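Extracellular solute-binding protein, family 3 (PDB 5SV6) has a periplasmic binding protein-like architecture of the family 3 solute-binding type and an unestablished function, probably tied to methanol dehydrogenase. Local coordinates at residues 64-69 against 284-289; 69-74 against 80-85. All coordinates share one frame; numbering follows the deposited sequence.

Interaction 1. Residues 64-69 against 284-289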
ATOM      1  N   GLU A  64      12.591   8.354  -5.980  1.00 13.83           N
ATOM      2  CA  GLU A  64      12.977   6.958  -6.190  1.00 14.07           C
ATOM      3  C   GLU A  64      11.823   5.954  -6.019  1.00 14.42           C
ATOM      4  O   GLU A  64      11.980   4.758  -6.300  1.00 15.75           O
ATOM      5  CB  GLU A  64      14.136   6.602  -5.264  1.00 15.35           C
ATOM      6  CG  GLU A  64      15.393   7.405  -5.558  1.00 14.53           C
ATOM      7  CD  GLU A  64      16.458   7.225  -4.504  1.00 19.02           C
ATOM      8  OE1 GLU A  64      16.111   6.982  -3.328  1.00 18.00           O
ATOM      9  OE2 GLU A  64      17.651   7.328  -4.861  1.00 20.24           O
ATOM     10  N   GLY A  65      10.665   6.440  -5.584  1.00 10.05           N
ATOM     11  CA  GLY A  65       9.530   5.567  -5.346  1.00  9.54           C
ATOM     12  C   GLY A  65       8.756   5.257  -6.620  1.00  9.65           C
ATOM     13  O   GLY A  65       8.849   6.003  -7.589  1.00  9.97           O
ATOM     14  N   PHE A  66       7.974   4.179  -6.618  1.00  9.65           N
ATOM     15  CA  PHE A  66       7.235   3.798  -7.830  1.00 10.17           C
ATOM     16  C   PHE A  66       6.149   4.802  -8.226  1.00  8.94           C
ATOM     17  O   PHE A  66       5.891   5.001  -9.421  1.00  7.36           O
ATOM     18  CB  PHE A  66       6.725   2.336  -7.800  1.00  8.87           C
ATOM     19  CG  PHE A  66       5.490   2.104  -6.956  1.00  8.96           C
ATOM     20  CD1 PHE A  66       4.224   2.367  -7.457  1.00  8.85           C
ATOM     21  CD2 PHE A  66       5.597   1.553  -5.696  1.00  9.77           C
ATOM     22  CE1 PHE A  66       3.098   2.131  -6.695  1.00 10.18           C
ATOM     23  CE2 PHE A  66       4.480   1.320  -4.932  1.00 10.18           C
ATOM     24  CZ  PHE A  66       3.226   1.607  -5.429  1.00  8.21           C
ATOM     25  N   GLU A  67       5.531   5.452  -7.244  1.00  8.20           N
ATOM     26  CA  GLU A  67       4.550   6.500  -7.568  1.00  9.21           C
ATOM     27  C   GLU A  67       5.207   7.763  -8.127  1.00  9.00           C
ATOM     28  O   GLU A  67       4.559   8.550  -8.837  1.00  8.60           O
ATOM     29  CB  GLU A  67       3.659   6.848  -6.361  1.00  8.34           C
ATOM     30  CG  GLU A  67       2.661   5.739  -5.962  1.00  8.23           C
ATOM     31  CD  GLU A  67       1.740   6.155  -4.809  1.00  8.62           C
ATOM     32  OE1 GLU A  67       1.996   7.186  -4.151  1.00 10.35           O
ATOM     33  OE2 GLU A  67       0.746   5.453  -4.567  1.00  9.46           O
ATOM     34  N   ASN A  68       6.478   7.983  -7.797  1.00  8.16           N
ATOM     35  CA  ASN A  68       7.190   9.119  -8.366  1.00  8.67           C
ATOM     36  C   ASN A  68       7.356   8.906  -9.873  1.00 10.41           C
ATOM     37  O   ASN A  68       7.209   9.839 -10.674  1.00  9.41           O
ATOM     38  CB  ASN A  68       8.567   9.314  -7.709  1.00 10.19           C
ATOM     39  CG  ASN A  68       8.481   9.535  -6.208  1.00  9.53           C
ATOM     40  OD1 ASN A  68       9.325   9.054  -5.448  1.00 10.09           O
ATOM     41  ND2 ASN A  68       7.462  10.263  -5.774  1.00  9.52           N
ATOM     42  N   GLN A  69       7.672   7.666 -10.246  1.00 10.24           N
ATOM     43  CA  GLN A  69       7.776   7.279 -11.646  1.00 12.54           C
ATOM     44  C   GLN A  69       6.435   7.439 -12.349  1.00 10.64           C
ATOM     45  O   GLN A  69       6.371   7.927 -13.474  1.00 10.54           O
ATOM     46  CB  GLN A  69       8.205   5.815 -11.773  1.00 12.11           C
ATOM     47  CG  GLN A  69       9.685   5.573 -11.709  1.00 18.66           C
ATOM     48  CD  GLN A  69      10.064   4.316 -12.467  1.00 23.99           C
ATOM     49  OE1 GLN A  69      10.306   3.265 -11.869  1.00 30.76           O
ATOM     50  NE2 GLN A  69      10.088   4.407 -13.797  1.00 19.59           N
ATOM     51  N   LYS A 284       4.656  -3.568 -12.749  1.00 10.19           N
ATOM     52  CA  LYS A 284       5.122  -4.941 -12.919  1.00 12.08           C
ATOM     53  C   LYS A 284       6.616  -5.040 -12.601  1.00 11.90           C
ATOM     54  O   LYS A 284       7.063  -5.979 -11.944  1.00 12.60           O
ATOM     55  CB  LYS A 284       4.849  -5.360 -14.366  1.00 14.22           C
ATOM     56  CG  LYS A 284       5.041  -6.823 -14.699  1.00 20.79           C
ATOM     57  CD  LYS A 284       4.300  -7.117 -16.005  1.00 23.27           C
ATOM     58  CE  LYS A 284       4.427  -8.574 -16.426  1.00 27.08           C
ATOM     59  NZ  LYS A 284       5.853  -8.965 -16.577  1.00 25.85           N
ATOM     60  N   ASP A 285       7.384  -4.057 -13.056  1.00 11.26           N
ATOM     61  CA  ASP A 285       8.810  -4.002 -12.744  1.00 11.72           C
ATOM     62  C   ASP A 285       9.054  -3.918 -11.243  1.00 11.40           C
ATOM     63  O   ASP A 285      10.006  -4.503 -10.719  1.00 10.99           O
ATOM     64  CB  ASP A 285       9.450  -2.807 -13.432  1.00 12.76           C
ATOM     65  CG  ASP A 285      10.885  -2.612 -13.031  1.00 14.59           C
ATOM     66  OD1 ASP A 285      11.742  -3.331 -13.580  1.00 15.40           O
ATOM     67  OD2 ASP A 285      11.149  -1.737 -12.174  1.00 14.55           O
ATOM     68  N   GLU A 286       8.187  -3.184 -10.557  1.00  9.32           N
ATOM     69  CA  GLU A 286       8.264  -3.067  -9.107  1.00 11.09           C
ATOM     70  C   GLU A 286       8.020  -4.411  -8.405  1.00 12.35           C
ATOM     71  O   GLU A 286       8.472  -4.616  -7.279  1.00 15.08           O
ATOM     72  CB  GLU A 286       7.259  -2.015  -8.617  1.00 10.97           C
ATOM     73  CG  GLU A 286       7.251  -1.795  -7.098  1.00 11.46           C
ATOM     74  CD  GLU A 286       8.447  -0.993  -6.570  1.00 16.19           C
ATOM     75  OE1 GLU A 286       9.256  -0.477  -7.374  1.00 13.49           O
ATOM     76  OE2 GLU A 286       8.564  -0.871  -5.331  1.00 13.87           O
ATOM     77  N   GLY A 287       7.305  -5.321  -9.067  1.00 12.05           N
ATOM     78  CA  GLY A 287       7.036  -6.640  -8.516  1.00 14.47           C
ATOM     79  C   GLY A 287       5.636  -6.767  -7.940  1.00 14.45           C
ATOM     80  O   GLY A 287       5.322  -7.712  -7.206  1.00 12.64           O
ATOM     81  N   ILE A 288       4.786  -5.806  -8.276  1.00 12.61           N
ATOM     82  CA  ILE A 288       3.439  -5.724  -7.725  1.00 11.51           C
ATOM     83  C   ILE A 288       2.511  -6.699  -8.432  1.00 14.70           C
ATOM     84  O   ILE A 288       2.452  -6.700  -9.661  1.00 12.99           O
ATOM     85  CB  ILE A 288       2.869  -4.295  -7.910  1.00 15.03           C
ATOM     86  CG1 ILE A 288       3.708  -3.276  -7.129  1.00 11.88           C
ATOM     87  CG2 ILE A 288       1.388  -4.233  -7.506  1.00 13.88           C
ATOM     88  CD1 ILE A 288       3.251  -1.849  -7.314  1.00 11.46           C
ATOM     89  N   PRO A 289       1.804  -7.547  -7.658  1.00 14.46           N
ATOM     90  CA  PRO A 289       0.789  -8.444  -8.220  1.00 15.87           C
ATOM     91  C   PRO A 289      -0.410  -7.637  -8.691  1.00 13.26           C
ATOM     92  O   PRO A 289      -0.974  -6.837  -7.941  1.00 11.83           O
ATOM     93  CB  PRO A 289       0.398  -9.342  -7.036  1.00 14.69           C
ATOM     94  CG  PRO A 289       1.480  -9.184  -6.037  1.00 14.60           C
ATOM     95  CD  PRO A 289       2.024  -7.795  -6.223  1.00 12.89           C
TER
HETATM   96  O   HOH W   1       9.601   1.314  -9.277  1.00 18.39           O

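Interaction 2. Residues 69-74 against 80-85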
ATOM      1  N   GLN A  69       7.672   7.666 -10.246  1.00 10.24           N
ATOM      2  CA  GLN A  69       7.776   7.279 -11.646  1.00 12.54           C
ATOM      3  C   GLN A  69       6.435   7.439 -12.349  1.00 10.64           C
ATOM      4  O   GLN A  69       6.371   7.927 -13.474  1.00 10.54           O
ATOM      5  CB  GLN A  69       8.205   5.815 -11.773  1.00 12.11           C
ATOM      6  CG  GLN A  69       9.685   5.573 -11.709  1.00 18.66           C
ATOM      7  CD  GLN A  69      10.064   4.316 -12.467  1.00 23.99           C
ATOM      8  OE1 GLN A  69      10.306   3.265 -11.869  1.00 30.76           O
ATOM      9  NE2 GLN A  69      10.088   4.407 -13.797  1.00 19.59           N
ATOM     10  N   LEU A  70       5.370   7.002 -11.689  1.00  9.64           N
ATOM     11  CA  LEU A  70       4.031   7.100 -12.258  1.00  9.39           C
ATOM     12  C   LEU A  70       3.632   8.549 -12.479  1.00 10.16           C
ATOM     13  O   LEU A  70       2.940   8.862 -13.443  1.00  9.76           O
ATOM     14  CB  LEU A  70       3.010   6.416 -11.347  1.00  9.23           C
ATOM     15  CG  LEU A  70       3.169   4.898 -11.240  1.00  9.99           C
ATOM     16  CD1 LEU A  70       2.175   4.318 -10.249  1.00  8.23           C
ATOM     17  CD2 LEU A  70       3.035   4.238 -12.629  1.00 10.98           C
ATOM     18  N   ALA A  71       4.064   9.425 -11.576  1.00  8.31           N
ATOM     19  CA  ALA A  71       3.723  10.843 -11.665  1.00 10.93           C
ATOM     20  C   ALA A  71       4.364  11.457 -12.909  1.00 10.27           C
ATOM     21  O   ALA A  71       3.761  12.284 -13.596  1.00 10.85           O
ATOM     22  CB  ALA A  71       4.189  11.577 -10.407  1.00 10.89           C
ATOM     23  N   LYS A  72       5.595  11.045 -13.185  1.00 10.67           N
ATOM     24  CA  LYS A  72       6.321  11.517 -14.365  1.00 11.14           C
ATOM     25  C   LYS A  72       5.608  11.077 -15.652  1.00 13.69           C
ATOM     26  O   LYS A  72       5.379  11.887 -16.560  1.00 14.38           O
ATOM     27  CB  LYS A  72       7.787  11.053 -14.279  1.00 14.62           C
ATOM     28  CG  LYS A  72       8.680  11.195 -15.527  1.00 18.56           C
ATOM     29  CD  LYS A  72       8.499  12.483 -16.296  1.00 22.92           C
ATOM     30  CE  LYS A  72       8.636  13.732 -15.452  1.00 23.67           C
ATOM     31  NZ  LYS A  72       7.483  14.631 -15.801  1.00 21.45           N
ATOM     32  N   ILE A  73       5.235   9.806 -15.719  1.00 11.30           N
ATOM     33  CA  ILE A  73       4.439   9.308 -16.832  1.00 12.53           C
ATOM     34  C   ILE A  73       3.140  10.104 -16.991  1.00 14.05           C
ATOM     35  O   ILE A  73       2.799  10.539 -18.094  1.00 13.95           O
ATOM     36  CB  ILE A  73       4.120   7.812 -16.654  1.00 11.01           C
ATOM     37  CG1 ILE A  73       5.411   6.991 -16.747  1.00 13.01           C
ATOM     38  CG2 ILE A  73       3.114   7.352 -17.685  1.00 11.94           C
ATOM     39  CD1 ILE A  73       5.225   5.522 -16.430  1.00 11.64           C
ATOM     40  N   LEU A  74       2.421  10.307 -15.891  1.00 12.14           N
ATOM     41  CA  LEU A  74       1.142  11.027 -15.960  1.00 12.56           C
ATOM     42  C   LEU A  74       1.325  12.469 -16.461  1.00 12.24           C
ATOM     43  O   LEU A  74       0.560  12.947 -17.310  1.00 13.27           O
ATOM     44  CB  LEU A  74       0.440  11.008 -14.595  1.00 10.41           C
ATOM     45  CG  LEU A  74      -0.915  11.710 -14.495  1.00 11.80           C
ATOM     46  CD1 LEU A  74      -1.943  11.134 -15.501  1.00 10.90           C
ATOM     47  CD2 LEU A  74      -1.446  11.629 -13.052  1.00 11.97           C
ATOM     48  N   ARG A  80       2.322  18.233 -19.347  1.00 17.32           N
ATOM     49  CA  ARG A  80       2.513  19.221 -18.297  1.00 18.10           C
ATOM     50  C   ARG A  80       3.880  19.081 -17.643  1.00 20.92           C
ATOM     51  O   ARG A  80       4.475  18.004 -17.644  1.00 19.12           O
ATOM     52  CB  ARG A  80       1.427  19.080 -17.235  1.00 19.75           C
ATOM     53  CG  ARG A  80       0.027  19.393 -17.728  1.00 19.56           C
ATOM     54  CD  ARG A  80      -0.958  19.083 -16.632  1.00 20.43           C
ATOM     55  NE  ARG A  80      -2.329  19.442 -16.965  1.00 20.20           N
ATOM     56  CZ  ARG A  80      -3.079  20.244 -16.224  1.00 18.86           C
ATOM     57  NH1 ARG A  80      -2.583  20.782 -15.115  1.00 21.23           N
ATOM     58  NH2 ARG A  80      -4.320  20.509 -16.590  1.00 19.58           N
ATOM     59  N   GLU A  81       4.369  20.171 -17.069  1.00 17.44           N
ATOM     60  CA  GLU A  81       5.577  20.100 -16.271  1.00 20.46           C
ATOM     61  C   GLU A  81       5.234  19.584 -14.877  1.00 21.11           C
ATOM     62  O   GLU A  81       4.359  20.124 -14.207  1.00 19.81           O
ATOM     63  CB  GLU A  81       6.250  21.464 -16.170  1.00 22.18           C
ATOM     64  CG  GLU A  81       7.363  21.481 -15.144  1.00 28.92           C
ATOM     65  CD  GLU A  81       8.235  22.709 -15.250  1.00 33.20           C
ATOM     66  OE1 GLU A  81       7.700  23.789 -15.580  1.00 31.25           O
ATOM     67  OE2 GLU A  81       9.459  22.577 -15.012  1.00 35.65           O
ATOM     68  N   LEU A  82       5.930  18.537 -14.452  1.00 17.52           N
ATOM     69  CA  LEU A  82       5.693  17.938 -13.148  1.00 17.65           C
ATOM     70  C   LEU A  82       6.285  18.782 -12.025  1.00 19.02           C
ATOM     71  O   LEU A  82       7.463  19.153 -12.051  1.00 14.40           O
ATOM     72  CB  LEU A  82       6.244  16.510 -13.122  1.00 17.12           C
ATOM     73  CG  LEU A  82       6.284  15.768 -11.790  1.00 16.14           C
ATOM     74  CD1 LEU A  82       4.896  15.649 -11.160  1.00 15.97           C
ATOM     75  CD2 LEU A  82       6.920  14.405 -11.985  1.00 17.35           C
ATOM     76  N   GLU A  83       5.443  19.117 -11.055  1.00 15.45           N
ATOM     77  CA  GLU A  83       5.875  19.834  -9.867  1.00 16.73           C
ATOM     78  C   GLU A  83       5.442  19.030  -8.639  1.00 16.96           C
ATOM     79  O   GLU A  83       4.248  18.912  -8.360  1.00 16.54           O
ATOM     80  CB  GLU A  83       5.232  21.232  -9.841  1.00 16.43           C
ATOM     81  CG  GLU A  83       5.502  22.042  -8.587  1.00 22.45           C
ATOM     82  CD  GLU A  83       4.826  23.409  -8.607  1.00 26.97           C
ATOM     83  OE1 GLU A  83       4.457  23.887  -9.703  1.00 26.48           O
ATOM     84  OE2 GLU A  83       4.651  23.999  -7.520  1.00 29.49           O
ATOM     85  N   PHE A  84       6.399  18.481  -7.906  1.00 14.39           N
ATOM     86  CA  PHE A  84       6.075  17.830  -6.647  1.00 14.31           C
ATOM     87  C   PHE A  84       5.895  18.828  -5.520  1.00 14.88           C
ATOM     88  O   PHE A  84       6.649  19.792  -5.408  1.00 12.77           O
ATOM     89  CB  PHE A  84       7.171  16.853  -6.246  1.00 12.80           C
ATOM     90  CG  PHE A  84       7.173  15.588  -7.034  1.00 14.64           C
ATOM     91  CD1 PHE A  84       6.173  14.638  -6.852  1.00 14.26           C
ATOM     92  CD2 PHE A  84       8.192  15.319  -7.928  1.00 14.95           C
ATOM     93  CE1 PHE A  84       6.185  13.466  -7.568  1.00 11.37           C
ATOM     94  CE2 PHE A  84       8.214  14.137  -8.640  1.00 14.89           C
ATOM     95  CZ  PHE A  84       7.198  13.211  -8.467  1.00 13.02           C
ATOM     96  N   VAL A  85       4.900  18.577  -4.676  1.00 12.26           N
ATOM     97  CA  VAL A  85       4.734  19.309  -3.436  1.00 13.02           C
ATOM     98  C   VAL A  85       4.941  18.303  -2.328  1.00 13.19           C
ATOM     99  O   VAL A  85       4.125  17.407  -2.135  1.00 11.39           O
ATOM    100  CB  VAL A  85       3.330  19.931  -3.326  1.00 15.48           C
ATOM    101  CG1 VAL A  85       3.113  20.527  -1.950  1.00 16.53           C
ATOM    102  CG2 VAL A  85       3.131  20.974  -4.410  1.00 17.09           C
TER
HETATM  103  O   HOH W   2       6.589  16.405 -18.219  1.00 24.51           O
HETATM  104  O   HOH W   3       8.062  17.684 -16.061  1.00 24.83           O

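Interaction 1. Residues 64-69 against 284-289
F66, in the first turn of helix 66-77, faces E286 in the last turn of helix 276-286, their CA atoms 7.1 Å apart, so the start of one helix meets the end of another in this periplasmic binding protein-like fold. G65 is the N-cap of the first helix, and its N-H bonds to OD1 of N68. G287 ends the second helix in a Schellman motif; its positive phi, 102°, is one glycine takes without strain, and the turn brings I288 round toward F66. CB of F66 points at the second segment, and with CG between the backbone N and the carbonyl carbon (chi1 78°) the ring turns to meet I288. CD1 of I288 rests on one ring face, a CH-pi contact 4.0 Å from the ring centroid; isoleucine suits the place because its extended CG1-CD1 arm carries a methyl out over the ring. E286 crosses F66 at about a right angle, carboxylate and ring planes 43° apart, with OE1 3.8 Å from CB of F66 and OE2 3.8 Å from CD2. Its buried charge is met by a salt bridge from OE2 to R221 of helix 216-224. An alanine in place of F66 would probably leave CD1 of I288 without its aromatic partner and open a gap between the helix ends. Between E286 and Q69, a water donates to OE1 of E286 at 2.6 Å and, weakly, to OE1 of Q69 at 3.3 Å.

Interaction 2. Residues 69-74 against 80-85
A71 and K72 of helix 66-77 carry the contact with L82 and F84 of strand 82-87. This is the helix-to-strand half of a beta-alpha-beta crossover: strand 47-52, helix 66-77 and strand 82-87, the two strands paired in parallel. The axes of helix 69-74 and strand 82-85 approach to 9.1 Å and run at 143°, nearer antiparallel than perpendicular. Along the helix, L70 turns to V282 and M108. A71 points its CB at the strand and touches CZ of F84 at 3.9 Å, while CD1 of L82 lies 4.2 Å from the same CB. A methyl group is small enough to let both larger side chains close on the helix. Those two also pack on each other, CD1 of L82 lying over the centre of one face of the F84 ring. K72, bent at chi2, chi3 and chi4, runs across L82, CE lying against CD2 and NZ reaching 3.5 Å from CB of L82. Lysine suits this partly exposed border, since its methylenes extend the apolar surface and its ammonium reaches polar partners. NZ pairs with D76 one turn further along and donates to two waters; one donates to O of R80 at 2.7 Å, the other accepts from N of L82 at 2.8 Å. L74 turns to L47. The helix thus lies between helix 276-286 and the sheet, where strand 47-52 also pairs in parallel with strand 106-111.

Both contacts use helix 66-77, and their segments overlap at Q69, which carries neither; interaction 2 is nested within the chain loop that interaction 1 closes, and their centres lie 14 Å apart. Interaction 1 joins the beginning of the helix to the C-terminal part of the chain, across 214 residues, and all its touching residues are buried. Interaction 2 joins the next turns to the strand that follows almost at once, nearer the periphery and only partly buried. That difference marks their chemistry: a buried carboxylate answered by an arginine beside aromatic-aliphatic packing in the first, a lysine reaching waters at an apolar border in the second. N68 and F84 bring them into touch.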